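Local coordinates for type VI immunity protein Atu4351 (Agrobacterium fabrum, PDB 6ITW), which probably protects the bacterium from the toxic effector of its own type VI secretion system, acting as the cognate immunity protein, at residues 205-210 with 216-221. Residues are numbered along the deposited sequence; the frame is centred on the assembly and turned at random.
Sequences PFTLYD and TPAVRT
Leu208 and Arg220 form the hydrogen-bonded pair of a beta hairpin whose strands, 207-209 and 218-221, run antiparallel. Leu208 N donates to Arg220 O at 2.9 Å, and Leu208 O accepts from Val219 N rather than from Arg220 N. The extra residue marks a beta bulge: Val219, with its backbone turned to a psi of -49°, shifts the register by one, and Tyr209 pairs with Ala218.

On the face that carries Leu208 and Arg220 the two side chains cross obliquely. Leu208 CG points away from the backbone nitrogen (chi1 169°), which carries CD2 over one face of the guanidinium, 3.8 Å from Arg220 NE. The charged end continues past this methyl to a salt bridge with Asp76 and a hydrogen bond to Gln78, which hold the guanidinium in place against the leucine methyl.

Toward the turn, Asp210 N binds Pro217 O at 3.2 Å, while Asp210 CB lies 3.6 Å from Val219 CG2. The aspartate's OD1 accepts from Thr212 N within the connecting loop. On the other face, Ala218 CA sits over the Tyr209 ring in a CH-pi contact, and Thr216 O meets the ring edge in plane.

The hairpin forms one edge of the mixed sheet, with strand 218-221 outermost within the chain, and strand 207-209 lies parallel to strand 113-116, joined by backbone hydrogen bonds between Thr207 or Tyr209 and Val114.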
loop_
_atom_site.group_PDB
_atom_site.type_symbol
_atom_site.label_atom_id
_atom_site.label_comp_id
_atom_site.label_asym_id
_atom_site.label_seq_id
_atom_site.Cartn_x
_atom_site.Cartn_y
_atom_site.Cartn_z
ATOM N N PRO A 205 11.833 -10.366 -7.872
ATOM C CA PRO A 205 10.584 -10.979 -7.389
ATOM C C PRO A 205 10.163 -10.431 -6.031
ATOM O O PRO A 205 10.895 -9.700 -5.369
ATOM C CB PRO A 205 10.941 -12.468 -7.276
ATOM C CG PRO A 205 12.409 -12.455 -6.962
ATOM C CD PRO A 205 12.992 -11.263 -7.713
ATOM N N PHE A 206 8.963 -10.837 -5.617
ATOM C CA PHE A 206 8.393 -10.501 -4.318
ATOM C C PHE A 206 8.196 -11.761 -3.494
ATOM O O PHE A 206 7.768 -12.793 -4.017
ATOM C CB PHE A 206 7.039 -9.803 -4.464
ATOM C CG PHE A 206 7.140 -8.398 -4.916
ATOM C CD1 PHE A 206 7.478 -8.102 -6.234
ATOM C CD2 PHE A 206 6.900 -7.356 -4.028
ATOM C CE1 PHE A 206 7.574 -6.791 -6.653
ATOM C CE2 PHE A 206 7.001 -6.048 -4.434
ATOM C CZ PHE A 206 7.338 -5.761 -5.746
ATOM N N THR A 207 8.462 -11.667 -2.198
ATOM C CA THR A 207 8.267 -12.790 -1.297
ATOM C C THR A 207 7.033 -12.567 -0.439
ATOM O O THR A 207 6.894 -11.516 0.199
ATOM C CB THR A 207 9.493 -13.008 -0.414
ATOM O OG1 THR A 207 10.578 -13.450 -1.240
ATOM C CG2 THR A 207 9.197 -14.076 0.636
ATOM N N LEU A 208 6.145 -13.563 -0.437
ATOM C CA LEU A 208 4.943 -13.547 0.385
ATOM C C LEU A 208 5.273 -14.032 1.782
ATOM O O LEU A 208 5.926 -15.069 1.950
ATOM C CB LEU A 208 3.866 -14.434 -0.234
ATOM C CG LEU A 208 2.618 -14.773 0.584
ATOM C CD1 LEU A 208 1.747 -13.540 0.767
ATOM C CD2 LEU A 208 1.842 -15.875 -0.129
ATOM N N TYR A 209 4.826 -13.289 2.784
ATOM C CA TYR A 209 5.079 -13.632 4.177
ATOM C C TYR A 209 3.774 -13.874 4.917
ATOM O O TYR A 209 2.742 -13.257 4.625
ATOM C CB TYR A 209 5.846 -12.532 4.902
ATOM C CG TYR A 209 7.304 -12.492 4.579
ATOM C CD1 TYR A 209 7.763 -11.912 3.399
ATOM C CD2 TYR A 209 8.234 -13.020 5.461
ATOM C CE1 TYR A 209 9.118 -11.867 3.111
ATOM C CE2 TYR A 209 9.593 -12.979 5.181
ATOM C CZ TYR A 209 10.030 -12.406 4.004
ATOM O OH TYR A 209 11.376 -12.374 3.727
ATOM N N ASP A 210 3.849 -14.750 5.907
ATOM C CA ASP A 210 2.715 -15.107 6.751
ATOM C C ASP A 210 2.873 -14.346 8.066
ATOM O O ASP A 210 3.670 -14.730 8.923
ATOM C CB ASP A 210 2.681 -16.620 6.944
ATOM C CG ASP A 210 1.502 -17.097 7.781
ATOM O OD1 ASP A 210 0.990 -16.320 8.613
ATOM O OD2 ASP A 210 1.102 -18.274 7.609
ATOM N N THR A 216 6.540 -15.197 11.578
ATOM C CA THR A 216 6.502 -14.394 10.360
ATOM C C THR A 216 7.334 -15.013 9.232
ATOM O O THR A 216 8.210 -14.359 8.661
ATOM C CB THR A 216 6.952 -12.962 10.635
ATOM O OG1 THR A 216 6.375 -12.519 11.867
ATOM C CG2 THR A 216 6.490 -12.025 9.523
ATOM N N PRO A 217 7.067 -16.270 8.876
ATOM C CA PRO A 217 7.967 -16.983 7.965
ATOM C C PRO A 217 7.698 -16.653 6.505
ATOM O O PRO A 217 6.572 -16.349 6.095
ATOM C CB PRO A 217 7.650 -18.451 8.261
ATOM C CG PRO A 217 6.163 -18.423 8.568
ATOM C CD PRO A 217 5.907 -17.099 9.264
ATOM N N ALA A 218 8.763 -16.722 5.717
ATOM C CA ALA A 218 8.621 -16.601 4.276
ATOM C C ALA A 218 7.925 -17.845 3.740
ATOM O O ALA A 218 8.295 -18.970 4.085
ATOM C CB ALA A 218 9.991 -16.407 3.621
ATOM N N VAL A 219 6.911 -17.644 2.909
ATOM C CA VAL A 219 6.065 -18.727 2.431
ATOM C C VAL A 219 6.424 -19.133 1.010
ATOM O O VAL A 219 6.584 -20.318 0.725
ATOM C CB VAL A 219 4.574 -18.328 2.543
ATOM C CG1 VAL A 219 3.675 -19.399 1.938
ATOM C CG2 VAL A 219 4.200 -18.072 3.997
ATOM N N ARG A 220 6.549 -18.172 0.095
ATOM C CA ARG A 220 6.885 -18.484 -1.294
ATOM C C ARG A 220 7.182 -17.189 -2.039
ATOM O O ARG A 220 7.076 -16.087 -1.491
ATOM C CB ARG A 220 5.759 -19.245 -2.004
ATOM C CG ARG A 220 4.424 -18.506 -2.026
ATOM C CD ARG A 220 3.368 -19.249 -2.827
ATOM N NE ARG A 220 2.033 -18.653 -2.682
ATOM C CZ ARG A 220 1.498 -17.773 -3.529
ATOM N NH1 ARG A 220 2.178 -17.359 -4.596
ATOM N NH2 ARG A 220 0.277 -17.298 -3.310
ATOM N N THR A 221 7.561 -17.344 -3.301
ATOM C CA THR A 221 7.754 -16.237 -4.222
ATOM C C THR A 221 6.462 -15.939 -4.971
ATOM O O THR A 221 5.812 -16.859 -5.476
ATOM C CB THR A 221 8.859 -16.578 -5.210
ATOM O OG1 THR A 221 10.086 -16.677 -4.486
ATOM C CG2 THR A 221 8.979 -15.487 -6.257
#